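Local coordinates for protein excinuclease ABC, subunit A. (Deinococcus radiodurans, PDB 2VF7) that binds DNA, zinc and ATP, hydrolyses ATP, and probably takes part in damage recognition during nucleotide excision repair as a UvrA-family ABC protein, at residues A[174-179]-A[202-207]; A[168-173]-A[180-185]; A[36-41]-A[445-450]; A[403-408]-A[432-437]; A[325-330]-A[347-352]. The protein carries 1 engineered substitution. All blocks are in the same frame, centred on the assembly; numbering follows the deposited sequence. Where two conformers were deposited one is given.

Interaction 1: residues A[174-179]-A[202-207]; sequences LTIRER and IDVDVP
R177 and D205 form a salt bridge that joins the two loops. The guanidinium meets the carboxylate side-on, through NE and NH2, with the two planes only 6° apart. R177 NE lies 2.5 Å from D205 OD1, a distance whose exact value is doubtful, and R177 NH2 lies 3.0 Å from D205 OD2. Each oxygen uses its syn lone pair. CG of R177 is anti to the backbone N (chi1 -163°), and the bend at chi3 turns NE and NH2 to the acid. With an alanine here, D205 would probably be left without its charged mate and could turn more freely.

Backbone bonds and water form the second group. R177 N gives a nearly straight bond of 2.9 Å to V204 O. A water accepts from I176 N and donates to D203 O and V206 O, the last at 2.6 Å. It thus ties three backbone groups from both loops.

Both segments are irregular loops of the UvrA DNA-binding domain, on the two sides of helix 187-199 in the chain. The 174-179 loop makes a type I beta turn from I176 to R179. In the other loop, D203 OD1 accepts from D205 N in an Asx turn.

Most apolar contacts lie round V204. Its CG2 meets I176 CG2 at 3.8 Å, the side chains crossing at about a right angle. V204 CG1 lies over one face of the R177 guanidinium, 3.5 Å from NH2. I176 CD1 reaches I202 CG2 at 4.2 Å. L197 of helix 187-199 and I219 of helix 213-221 also touch I176.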
# COMPACT_ATOMS: atom_id res chain seq x y z
N LEU A 174 -45.91 16.83 9.58
CA LEU A 174 -45.52 16.31 8.27
C LEU A 174 -46.00 14.87 8.03
O LEU A 174 -46.19 14.08 8.95
CB LEU A 174 -44.00 16.44 8.08
CG LEU A 174 -43.40 17.67 7.37
CD1 LEU A 174 -44.39 18.80 7.10
CD2 LEU A 174 -42.19 18.18 8.12
N THR A 175 -46.20 14.56 6.76
CA THR A 175 -46.55 13.24 6.27
C THR A 175 -45.24 12.48 6.03
O THR A 175 -44.19 13.09 5.84
CB THR A 175 -47.35 13.45 4.96
OG1 THR A 175 -48.70 12.96 5.09
CG2 THR A 175 -46.67 12.84 3.75
N ILE A 176 -45.27 11.14 6.06
CA ILE A 176 -44.07 10.36 5.73
C ILE A 176 -43.53 10.72 4.31
O ILE A 176 -42.33 10.94 4.14
CB ILE A 176 -44.23 8.82 6.00
CG1 ILE A 176 -44.40 8.51 7.49
CG2 ILE A 176 -43.03 8.04 5.49
CD1 ILE A 176 -44.86 7.02 7.80
N ARG A 177 -44.42 10.84 3.32
CA ARG A 177 -44.04 11.35 1.96
C ARG A 177 -43.47 12.81 1.98
O ARG A 177 -42.70 13.20 1.08
CB ARG A 177 -45.23 11.23 0.99
CG ARG A 177 -44.86 11.33 -0.50
CD ARG A 177 -46.06 11.21 -1.46
NE ARG A 177 -46.92 10.04 -1.22
CZ ARG A 177 -46.79 8.86 -1.81
NH1 ARG A 177 -45.83 8.65 -2.70
NH2 ARG A 177 -47.62 7.88 -1.50
N GLU A 178 -43.85 13.60 2.99
CA GLU A 178 -43.34 14.96 3.17
C GLU A 178 -42.03 14.95 3.96
O GLU A 178 -41.61 15.95 4.50
CB GLU A 178 -44.39 15.83 3.86
CG GLU A 178 -45.55 16.29 2.96
CD GLU A 178 -46.77 16.82 3.73
OE1 GLU A 178 -47.80 17.12 3.08
OE2 GLU A 178 -46.72 16.93 4.98
N ARG A 179 -41.37 13.79 4.00
CA ARG A 179 -40.11 13.60 4.76
C ARG A 179 -40.21 13.91 6.25
O ARG A 179 -39.30 14.50 6.84
CB ARG A 179 -38.97 14.36 4.10
CG ARG A 179 -38.80 13.98 2.64
CD ARG A 179 -37.43 14.29 2.12
NE ARG A 179 -37.22 13.70 0.81
CZ ARG A 179 -36.43 12.65 0.54
NH1 ARG A 179 -35.72 12.05 1.49
NH2 ARG A 179 -36.34 12.22 -0.71
N ILE A 202 -48.33 0.62 5.23
CA ILE A 202 -48.36 1.75 6.16
C ILE A 202 -48.73 3.00 5.37
O ILE A 202 -48.36 3.12 4.20
CB ILE A 202 -47.00 1.90 6.90
CG1 ILE A 202 -46.84 0.75 7.89
CG2 ILE A 202 -46.87 3.30 7.59
CD1 ILE A 202 -45.43 0.43 8.26
N ASP A 203 -49.44 3.92 6.02
CA ASP A 203 -49.95 5.15 5.42
C ASP A 203 -48.91 6.30 5.45
O ASP A 203 -48.54 6.87 6.48
CB ASP A 203 -51.26 5.57 6.11
CG ASP A 203 -52.08 6.58 5.31
OD1 ASP A 203 -51.60 7.14 4.30
OD2 ASP A 203 -53.24 6.80 5.71
N VAL A 204 -48.50 6.64 4.25
CA VAL A 204 -47.40 7.52 3.99
C VAL A 204 -47.90 8.97 3.73
O VAL A 204 -47.13 9.93 3.74
CB VAL A 204 -46.60 6.82 2.84
CG1 VAL A 204 -46.24 7.75 1.68
CG2 VAL A 204 -45.44 5.99 3.41
N ASP A 205 -49.22 9.12 3.56
CA ASP A 205 -49.86 10.39 3.21
C ASP A 205 -50.81 10.89 4.31
O ASP A 205 -51.81 11.55 4.03
CB ASP A 205 -50.62 10.27 1.87
CG ASP A 205 -49.73 9.78 0.75
OD1 ASP A 205 -48.83 10.54 0.33
OD2 ASP A 205 -49.92 8.64 0.28
N VAL A 206 -50.46 10.60 5.56
CA VAL A 206 -51.22 10.99 6.76
C VAL A 206 -50.24 11.59 7.77
O VAL A 206 -49.13 11.09 7.90
CB VAL A 206 -51.93 9.73 7.32
CG1 VAL A 206 -51.60 9.47 8.79
CG2 VAL A 206 -53.43 9.79 7.05
N PRO A 207 -50.62 12.66 8.48
CA PRO A 207 -49.59 13.26 9.35
C PRO A 207 -49.03 12.28 10.40
O PRO A 207 -49.77 11.41 10.92
CB PRO A 207 -50.32 14.43 10.01
CG PRO A 207 -51.52 14.68 9.13
CD PRO A 207 -51.92 13.38 8.60
O HOH W 1 -47.43 9.20 7.16

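Interaction 2: residues A[168-173]-A[180-185]; sequences MVPDPS and AVAAWP
M168 and V169 run past A180 to A183 in a nearly reversed direction. The directions of the touching parts, 168-171 and 180-183, differ by 152°. The CA atoms of V169 and V181 are 5.0 Å apart. Neither segment forms a strand. V169 leaves the helical conformation as helix 165-168 ends, and V181 to W184 make a type I beta turn. D171 OD1 accepts from S173 N in an Asx turn.

A water joins the backbones. It accepts from D171 N and donates to D171 O and to A180 O.

The side chains meet through small apolar groups. CG of M168 lies 3.6 Å from CB of A183, while the rest of the methionine chain runs on extended. P170 CD rests against A182 CB at 4.1 Å. Apart from these pairs, V169 CB lies against the backbone oxygen A180 O at 3.4 Å. V262 of helix 258-268 touches both M168 and A183, so this corner of the DNA-binding domain packs against that helix.

The contact combines small apolar groups with a bridging water, which gives the carbonyl oxygen of the buried A180 a donor.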
# COMPACT_ATOMS: atom_id res chain seq x y z
N MET A 168 -35.45 12.95 15.88
CA MET A 168 -35.58 12.37 14.52
C MET A 168 -36.75 12.85 13.69
O MET A 168 -36.69 12.84 12.46
CB MET A 168 -35.72 10.86 14.64
CG MET A 168 -34.42 10.17 14.76
SD MET A 168 -34.65 8.45 15.17
CE MET A 168 -33.03 7.96 14.69
N VAL A 169 -37.85 13.18 14.36
CA VAL A 169 -38.99 13.85 13.71
C VAL A 169 -39.25 15.18 14.38
O VAL A 169 -40.01 15.27 15.37
CB VAL A 169 -40.25 12.92 13.46
CG1 VAL A 169 -40.02 11.51 13.95
CG2 VAL A 169 -41.53 13.52 13.98
N PRO A 170 -38.57 16.23 13.89
CA PRO A 170 -38.67 17.58 14.46
C PRO A 170 -40.04 18.23 14.25
O PRO A 170 -40.47 19.02 15.10
CB PRO A 170 -37.57 18.35 13.73
CG PRO A 170 -36.76 17.31 12.99
CD PRO A 170 -37.67 16.19 12.73
N ASP A 171 -40.70 17.90 13.14
CA ASP A 171 -42.06 18.37 12.83
C ASP A 171 -42.99 17.19 12.56
O ASP A 171 -42.93 16.61 11.50
CB ASP A 171 -42.03 19.31 11.61
CG ASP A 171 -43.39 19.97 11.32
OD1 ASP A 171 -44.41 19.71 12.01
OD2 ASP A 171 -43.43 20.78 10.36
N PRO A 172 -43.84 16.82 13.55
CA PRO A 172 -44.82 15.72 13.45
C PRO A 172 -46.13 16.05 12.72
O PRO A 172 -47.00 15.17 12.64
CB PRO A 172 -45.11 15.37 14.92
CG PRO A 172 -44.15 16.19 15.73
CD PRO A 172 -43.85 17.39 14.90
N SER A 173 -46.28 17.28 12.20
CA SER A 173 -47.41 17.62 11.30
C SER A 173 -47.18 17.06 9.90
O SER A 173 -48.13 16.80 9.15
CB SER A 173 -47.66 19.14 11.23
OG SER A 173 -46.49 19.88 10.88
N ALA A 180 -41.33 13.51 6.85
CA ALA A 180 -41.55 13.69 8.30
C ALA A 180 -40.43 13.08 9.12
O ALA A 180 -40.02 13.67 10.12
CB ALA A 180 -42.89 13.13 8.73
N VAL A 181 -39.92 11.92 8.70
CA VAL A 181 -38.72 11.39 9.36
C VAL A 181 -37.43 11.88 8.68
O VAL A 181 -36.86 11.24 7.77
CB VAL A 181 -38.83 9.86 9.74
CG1 VAL A 181 -39.70 9.08 8.75
CG2 VAL A 181 -37.48 9.23 10.01
N ALA A 182 -37.01 13.06 9.14
CA ALA A 182 -35.90 13.83 8.59
C ALA A 182 -34.54 13.15 8.73
O ALA A 182 -33.62 13.40 7.93
CB ALA A 182 -35.87 15.22 9.22
N ALA A 183 -34.43 12.31 9.75
CA ALA A 183 -33.22 11.53 10.01
C ALA A 183 -32.90 10.51 8.89
O ALA A 183 -31.79 9.97 8.81
CB ALA A 183 -33.35 10.83 11.35
N TRP A 184 -33.87 10.23 8.03
CA TRP A 184 -33.59 9.40 6.86
C TRP A 184 -32.77 10.17 5.80
O TRP A 184 -32.80 11.40 5.77
CB TRP A 184 -34.88 8.81 6.28
CG TRP A 184 -35.19 7.47 6.82
CD1 TRP A 184 -34.30 6.58 7.38
CD2 TRP A 184 -36.47 6.82 6.84
NE1 TRP A 184 -34.94 5.43 7.74
CE2 TRP A 184 -36.28 5.55 7.44
CE3 TRP A 184 -37.75 7.19 6.41
CZ2 TRP A 184 -37.33 4.65 7.63
CZ3 TRP A 184 -38.79 6.29 6.59
CH2 TRP A 184 -38.58 5.04 7.20
N PRO A 185 -32.05 9.45 4.92
CA PRO A 185 -31.15 10.12 3.99
C PRO A 185 -31.85 11.10 3.07
O PRO A 185 -33.05 10.98 2.82
CB PRO A 185 -30.55 8.97 3.17
CG PRO A 185 -30.78 7.76 3.98
CD PRO A 185 -32.04 7.98 4.73
O HOH W 2 -40.31 16.00 10.95

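Interaction 3: residues A[36-41]-A[445-450]; sequences DALVVF and RRADWL
L38 to V40 and D448 to L450 make a parallel strand contact inside the six-stranded mixed sheet of an ABC ATPase domain. V39 pairs with W449, and V40 with L450. V40 N donates to W449 O at 3.1 Å. L38 O takes only weak bonds, from D448 N and W449 N.

A side chain extends the pairing at its start. D448 OD1 accepts from L38 N at 3.0 Å, on the anti side of the carboxylate. CG of D448 stands beside its own backbone N (chi1 -66°), which brings OD1 over to L38. OD1 also has a salt bridge to K428. With an alanine in place of D448 the carboxylate is gone, and the start of the pairing would probably be held less firmly, with the charge of K428 left without this mate.

V40, on the face it shares with L450, presses CG2 on A447 CB of the preceding loop at 3.5 Å, tighter than usual. On the face of V39 and W449, V39 CG1 sits at the edge of the W449 ring, 3.9 Å from CD1, the two side chains pointing the same way. W449 NE1 bonds S467 OG.

Strand 38-42 is central here, with strand 433-437 along its other edge. F15 meets the W449 ring edge-to-face, and strand 29-34 also touches that indole.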
# COMPACT_ATOMS: atom_id res chain seq x y z
N ASP A 36 24.77 13.49 2.20
CA ASP A 36 25.38 13.56 3.56
C ASP A 36 25.70 14.99 3.98
O ASP A 36 26.66 15.25 4.73
CB ASP A 36 26.62 12.66 3.70
CG ASP A 36 26.36 11.20 3.27
OD1 ASP A 36 25.54 10.51 3.90
OD2 ASP A 36 26.99 10.74 2.30
N ALA A 37 24.87 15.92 3.54
CA ALA A 37 25.07 17.33 3.86
C ALA A 37 23.72 18.02 4.05
O ALA A 37 22.69 17.49 3.62
CB ALA A 37 25.90 18.00 2.77
N LEU A 38 23.74 19.18 4.73
CA LEU A 38 22.62 20.09 4.78
C LEU A 38 22.58 20.95 3.52
O LEU A 38 23.36 21.90 3.40
CB LEU A 38 22.71 20.99 6.03
CG LEU A 38 21.67 22.12 6.19
CD1 LEU A 38 20.23 21.57 6.33
CD2 LEU A 38 22.02 23.05 7.34
N VAL A 39 21.67 20.62 2.60
CA VAL A 39 21.50 21.36 1.35
C VAL A 39 20.24 22.21 1.44
O VAL A 39 19.15 21.69 1.72
CB VAL A 39 21.41 20.44 0.10
CG1 VAL A 39 21.37 21.27 -1.18
CG2 VAL A 39 22.57 19.49 0.03
N VAL A 40 20.38 23.51 1.22
CA VAL A 40 19.24 24.44 1.28
C VAL A 40 18.90 24.94 -0.12
O VAL A 40 19.78 25.32 -0.87
CB VAL A 40 19.53 25.62 2.27
CG1 VAL A 40 18.39 26.61 2.29
CG2 VAL A 40 19.72 25.09 3.68
N PHE A 41 17.63 24.87 -0.48
CA PHE A 41 17.14 25.34 -1.77
C PHE A 41 16.51 26.71 -1.56
O PHE A 41 15.62 26.86 -0.73
CB PHE A 41 16.12 24.34 -2.35
CG PHE A 41 16.73 22.98 -2.68
CD1 PHE A 41 17.05 22.65 -3.99
CD2 PHE A 41 16.99 22.04 -1.67
CE1 PHE A 41 17.62 21.40 -4.30
CE2 PHE A 41 17.58 20.80 -1.97
CZ PHE A 41 17.88 20.48 -3.29
N ARG A 445 22.71 30.64 5.81
CA ARG A 445 24.10 30.94 6.19
C ARG A 445 24.88 29.74 6.78
O ARG A 445 26.10 29.69 6.69
CB ARG A 445 24.11 32.10 7.18
CG ARG A 445 25.32 33.02 7.13
CD ARG A 445 25.09 34.30 7.97
NE ARG A 445 24.69 35.46 7.16
CZ ARG A 445 23.57 36.16 7.31
NH1 ARG A 445 22.69 35.86 8.27
NH2 ARG A 445 23.34 37.19 6.51
N ARG A 446 24.19 28.78 7.39
CA ARG A 446 24.87 27.69 8.08
C ARG A 446 24.93 26.38 7.26
O ARG A 446 25.51 25.37 7.70
CB ARG A 446 24.25 27.47 9.46
CG ARG A 446 24.55 28.63 10.42
CD ARG A 446 25.85 28.41 11.20
NE ARG A 446 25.71 27.24 12.06
CZ ARG A 446 25.37 27.30 13.35
NH1 ARG A 446 25.17 28.47 13.94
NH2 ARG A 446 25.25 26.18 14.05
N ALA A 447 24.33 26.41 6.08
CA ALA A 447 24.21 25.25 5.23
C ALA A 447 25.55 24.85 4.58
O ALA A 447 26.38 25.71 4.29
CB ALA A 447 23.15 25.50 4.16
N ASP A 448 25.72 23.55 4.35
CA ASP A 448 26.92 23.00 3.71
C ASP A 448 26.95 23.41 2.23
O ASP A 448 28.00 23.72 1.68
CB ASP A 448 26.95 21.47 3.84
CG ASP A 448 27.11 20.98 5.30
OD1 ASP A 448 26.37 20.07 5.74
OD2 ASP A 448 27.99 21.51 6.00
N TRP A 449 25.78 23.41 1.60
CA TRP A 449 25.64 23.67 0.17
C TRP A 449 24.31 24.40 -0.05
O TRP A 449 23.36 24.26 0.74
CB TRP A 449 25.64 22.32 -0.56
CG TRP A 449 25.72 22.30 -2.07
CD1 TRP A 449 24.67 22.29 -2.94
CD2 TRP A 449 26.90 22.18 -2.88
NE1 TRP A 449 25.12 22.21 -4.24
CE2 TRP A 449 26.49 22.13 -4.23
CE3 TRP A 449 28.27 22.12 -2.60
CZ2 TRP A 449 27.38 22.04 -5.29
CZ3 TRP A 449 29.17 22.04 -3.65
CH2 TRP A 449 28.72 22.00 -4.98
N LEU A 450 24.23 25.19 -1.13
CA LEU A 450 22.96 25.82 -1.46
C LEU A 450 22.66 25.88 -2.95
O LEU A 450 23.54 26.05 -3.76
CB LEU A 450 22.85 27.19 -0.78
CG LEU A 450 23.12 28.51 -1.47
CD1 LEU A 450 21.98 28.87 -2.43
CD2 LEU A 450 23.25 29.56 -0.39

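Interaction 4: residues A[403-408]-A[432-437]; sequences YVLDEP and NSLFVV
Y403 sets its ring edge against the amide of N432, with the two planes 78° apart. Ring atom CE1 is 3.8 Å from N432 CG. CG of Y403 is anti to its carbonyl carbon (chi1 -72°), which places CE1 at the amide. The polar ends go elsewhere: Y403 OH bonds Q393 OE1, and N432 ND2 bonds L427 O.

L405 and L434 lie side by side and point the same way, with CD1 of L405 4.0 Å from CD2 of L434. The same CD1 meets V436 CG2 at 3.8 Å, where the side chains cross obliquely. V436 CG1 touches P408 CD on its other branch. Helix 417-428 covers part of this face, and Q386 and L390 of helix 382-393 touch L405.

Strands 402-406 and 433-437 are parallel neighbours, joined through helix 417-428 as a beta-alpha-beta unit of the nucleotide-binding fold. The axes of 403-406 and 433-437 are 18° apart. Five backbone bonds join the segments, from Y403 N to S433 O at one end to E407 N to V437 O at the other, each of those two 2.8 Å long.

V404, D406, F435 and V437 face the opposite side, toward helix 49-69. F54 of that helix touches V404 and V437. The side chain of V437 is about 4 Å from that of K49, an ADP-binding residue of the P-loop.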
# COMPACT_ATOMS: atom_id res chain seq x y z
N TYR A 403 16.10 13.33 3.92
CA TYR A 403 14.96 14.06 4.48
C TYR A 403 14.69 15.31 3.68
O TYR A 403 15.60 16.11 3.44
CB TYR A 403 15.21 14.40 5.95
CG TYR A 403 15.13 13.19 6.85
CD1 TYR A 403 16.28 12.62 7.41
CD2 TYR A 403 13.90 12.60 7.13
CE1 TYR A 403 16.20 11.50 8.25
CE2 TYR A 403 13.81 11.48 7.95
CZ TYR A 403 14.95 10.94 8.52
OH TYR A 403 14.82 9.83 9.34
N VAL A 404 13.44 15.48 3.26
CA VAL A 404 13.02 16.65 2.49
C VAL A 404 12.11 17.56 3.35
O VAL A 404 11.00 17.20 3.71
CB VAL A 404 12.33 16.23 1.17
CG1 VAL A 404 12.36 17.39 0.19
CG2 VAL A 404 13.02 15.02 0.55
N LEU A 405 12.64 18.73 3.70
CA LEU A 405 11.95 19.65 4.60
C LEU A 405 11.49 20.95 3.90
O LEU A 405 12.15 21.45 2.98
CB LEU A 405 12.83 19.95 5.83
CG LEU A 405 13.27 18.83 6.79
CD1 LEU A 405 14.75 18.52 6.64
CD2 LEU A 405 13.05 19.25 8.22
N ASP A 406 10.36 21.48 4.35
CA ASP A 406 9.82 22.72 3.77
C ASP A 406 9.61 23.80 4.84
O ASP A 406 8.56 23.85 5.48
CB ASP A 406 8.51 22.47 3.02
CG ASP A 406 7.86 23.77 2.55
OD1 ASP A 406 6.84 24.16 3.16
OD2 ASP A 406 8.38 24.43 1.61
N GLU A 407 10.63 24.64 5.01
CA GLU A 407 10.65 25.69 6.02
C GLU A 407 10.36 25.20 7.44
O GLU A 407 9.27 25.39 7.96
CB GLU A 407 9.71 26.84 5.64
CG GLU A 407 10.32 27.78 4.64
CD GLU A 407 9.44 28.99 4.39
OE1 GLU A 407 8.86 29.07 3.28
OE2 GLU A 407 9.33 29.84 5.30
N PRO A 408 11.36 24.58 8.08
CA PRO A 408 11.20 24.07 9.44
C PRO A 408 11.33 25.18 10.48
O PRO A 408 11.09 24.95 11.69
CB PRO A 408 12.34 23.05 9.56
CG PRO A 408 13.03 23.02 8.17
CD PRO A 408 12.71 24.30 7.55
N ASN A 432 22.42 10.47 7.33
CA ASN A 432 21.38 10.96 6.41
C ASN A 432 21.75 12.24 5.64
O ASN A 432 22.75 12.89 5.95
CB ASN A 432 20.05 11.18 7.16
CG ASN A 432 19.69 10.03 8.09
OD1 ASN A 432 19.42 8.91 7.66
ND2 ASN A 432 19.69 10.31 9.39
N SER A 433 20.95 12.57 4.64
CA SER A 433 21.10 13.79 3.82
C SER A 433 19.85 14.64 3.98
O SER A 433 18.74 14.11 4.10
CB SER A 433 21.28 13.44 2.33
OG SER A 433 22.26 12.44 2.11
N LEU A 434 20.02 15.96 3.93
CA LEU A 434 18.91 16.88 4.18
C LEU A 434 18.71 17.85 3.02
O LEU A 434 19.62 18.60 2.66
CB LEU A 434 19.15 17.63 5.50
CG LEU A 434 19.37 16.75 6.74
CD1 LEU A 434 20.44 17.34 7.62
CD2 LEU A 434 18.11 16.56 7.51
N PHE A 435 17.52 17.82 2.42
CA PHE A 435 17.16 18.79 1.40
C PHE A 435 16.13 19.75 2.01
O PHE A 435 15.02 19.34 2.35
CB PHE A 435 16.59 18.13 0.12
CG PHE A 435 17.59 17.29 -0.67
CD1 PHE A 435 18.96 17.31 -0.38
CD2 PHE A 435 17.14 16.48 -1.73
CE1 PHE A 435 19.85 16.53 -1.12
CE2 PHE A 435 18.03 15.70 -2.47
CZ PHE A 435 19.37 15.72 -2.17
N VAL A 436 16.50 21.01 2.14
CA VAL A 436 15.71 21.97 2.90
C VAL A 436 15.38 23.20 2.07
O VAL A 436 16.28 23.94 1.71
CB VAL A 436 16.46 22.43 4.16
CG1 VAL A 436 15.65 23.49 4.96
CG2 VAL A 436 16.81 21.23 5.03
N VAL A 437 14.10 23.40 1.75
CA VAL A 437 13.70 24.70 1.20
C VAL A 437 13.40 25.66 2.32
O VAL A 437 12.53 25.42 3.16
CB VAL A 437 12.61 24.62 0.07
CG1 VAL A 437 12.05 23.23 -0.09
CG2 VAL A 437 11.53 25.67 0.24

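Interaction 5: residues A[325-330]-A[347-352]; sequences RPYAEE and IALQRM
Q350 NE2 donates to A328 O at 2.9 Å, the direct hydrogen bond between these two segments. The N-H...O angle is 137°, so the bond is bent. The donor lies in the plane of the carbonyl. CG of Q350 is anti to the backbone N (chi1 -161°), and the chain bends at chi2 to carry the amide across to the backbone of A328.

E330 slants across the same side chain. Its CG meets Q350 CG at 3.8 Å. Its carboxylate is turned 82° from the amide plane, and OE1 stays 3.7 Å from Q350 NE2.

Y327 and L349 make the apolar half of the contact. CD2 of L349 comes to the edge of the tyrosine ring, 3.6 Å from CD2 of Y327. L349 CD1 is almost as near, at 3.7 Å from that same ring carbon. Both methyls of the leucine thus meet one corner of the ring, CD2 close to its plane and CD1 to one side. The two side chains meet at a slant.

The contact is at the protein surface. It joins the late part of helix 317-328 to an early part of the long helix 345-365. Further along that helix, A353 touches Y327 and A354 touches A328. F304 also meets the Y327 ring. A127 of helix 116-127 packs on L349.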
# COMPACT_ATOMS: atom_id res chain seq x y z
N ARG A 325 12.05 11.59 35.52
CA ARG A 325 13.51 11.43 35.68
C ARG A 325 14.06 11.02 37.07
O ARG A 325 15.12 10.39 37.13
CB ARG A 325 14.30 12.60 35.07
CG ARG A 325 14.39 13.87 35.91
CD ARG A 325 15.64 14.66 35.54
NE ARG A 325 15.65 15.08 34.14
CZ ARG A 325 15.28 16.29 33.71
NH1 ARG A 325 14.87 17.22 34.57
NH2 ARG A 325 15.31 16.56 32.41
N PRO A 326 13.36 11.36 38.18
CA PRO A 326 13.76 10.79 39.46
C PRO A 326 13.73 9.26 39.47
O PRO A 326 14.50 8.63 40.19
CB PRO A 326 12.72 11.35 40.43
CG PRO A 326 11.58 11.77 39.58
CD PRO A 326 12.23 12.28 38.35
N TYR A 327 12.85 8.67 38.67
CA TYR A 327 12.78 7.22 38.53
C TYR A 327 13.92 6.70 37.65
O TYR A 327 14.38 5.57 37.83
CB TYR A 327 11.42 6.80 37.96
CG TYR A 327 10.26 7.00 38.92
CD1 TYR A 327 9.81 8.28 39.25
CD2 TYR A 327 9.61 5.90 39.49
CE1 TYR A 327 8.75 8.46 40.14
CE2 TYR A 327 8.55 6.07 40.37
CZ TYR A 327 8.12 7.35 40.69
OH TYR A 327 7.07 7.51 41.56
N ALA A 328 14.36 7.54 36.71
CA ALA A 328 15.46 7.22 35.81
C ALA A 328 16.82 7.31 36.50
O ALA A 328 17.71 6.48 36.27
CB ALA A 328 15.42 8.13 34.59
N GLU A 329 16.98 8.34 37.34
CA GLU A 329 18.23 8.59 38.05
C GLU A 329 18.29 7.87 39.41
O GLU A 329 19.19 8.11 40.22
CB GLU A 329 18.44 10.11 38.22
CG GLU A 329 18.49 10.90 36.91
CD GLU A 329 18.64 12.41 37.13
OE1 GLU A 329 18.17 12.93 38.18
OE2 GLU A 329 19.23 13.08 36.23
N GLU A 330 17.32 6.98 39.63
CA GLU A 330 17.24 6.14 40.82
C GLU A 330 17.14 6.95 42.12
O GLU A 330 17.84 6.68 43.10
CB GLU A 330 18.42 5.14 40.87
CG GLU A 330 18.54 4.23 39.58
CD GLU A 330 20.02 3.58 39.57
OE1 GLU A 330 20.45 3.38 38.34
OE2 GLU A 330 20.63 3.16 40.77
N ILE A 347 13.72 -3.28 38.17
CA ILE A 347 14.69 -3.51 37.08
C ILE A 347 14.11 -3.13 35.71
O ILE A 347 14.85 -2.86 34.76
CB ILE A 347 15.22 -4.98 37.04
CG1 ILE A 347 15.40 -5.57 38.45
CG2 ILE A 347 16.51 -5.08 36.22
CD1 ILE A 347 16.73 -5.24 39.13
N ALA A 348 12.77 -3.11 35.61
CA ALA A 348 12.09 -2.72 34.38
C ALA A 348 11.69 -1.24 34.41
O ALA A 348 11.71 -0.58 33.38
CB ALA A 348 10.86 -3.60 34.14
N LEU A 349 11.33 -0.74 35.60
CA LEU A 349 10.96 0.67 35.79
C LEU A 349 12.15 1.60 35.56
O LEU A 349 11.99 2.73 35.07
CB LEU A 349 10.37 0.88 37.19
CG LEU A 349 10.12 2.31 37.70
CD1 LEU A 349 8.77 2.42 38.41
CD2 LEU A 349 11.27 2.79 38.60
N GLN A 350 13.35 1.13 35.91
CA GLN A 350 14.56 1.93 35.74
C GLN A 350 14.87 2.12 34.26
O GLN A 350 15.13 3.26 33.83
CB GLN A 350 15.76 1.28 36.46
CG GLN A 350 16.94 2.25 36.73
CD GLN A 350 17.81 2.56 35.48
OE1 GLN A 350 18.00 1.66 34.60
NE2 GLN A 350 18.26 3.82 35.38
N ARG A 351 14.81 1.02 33.49
CA ARG A 351 15.24 1.04 32.09
C ARG A 351 14.25 1.78 31.18
O ARG A 351 14.61 2.22 30.09
CB ARG A 351 15.53 -0.38 31.56
CG ARG A 351 14.30 -1.22 31.24
CD ARG A 351 14.59 -2.17 30.08
NE ARG A 351 13.38 -2.52 29.34
CZ ARG A 351 12.80 -1.76 28.40
NH1 ARG A 351 13.32 -0.58 28.07
NH2 ARG A 351 11.69 -2.18 27.79
N MET A 352 13.01 1.92 31.66
CA MET A 352 11.94 2.55 30.89
C MET A 352 11.86 4.05 31.13
O MET A 352 11.80 4.83 30.18
CB MET A 352 10.60 1.89 31.20
CG MET A 352 10.56 0.40 30.91
SD MET A 352 8.98 -0.37 31.31
CE MET A 352 8.34 -0.59 29.66

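Overall arrangement
Interactions 3 and 4 are buried and share one sheet. Strands 38-42 and 433-437 are neighbours in it, and F41 N probably bonds V436 O between them. Both use regular parallel backbone pairing with apolar side chains, and interaction 4 lies closer to the bound ADP. Interactions 1 and 2 lie in the DNA-binding domain, with centres about 54 to 71 Å from those of the sheet contacts. They touch each other, and both use irregular loops and a bridging water. Interaction 1 adds a salt bridge, whereas interaction 2 is mainly apolar and buried. Interaction 5 is a surface contact between helices, with one hydrogen bond from a side-chain amide and a ring edge.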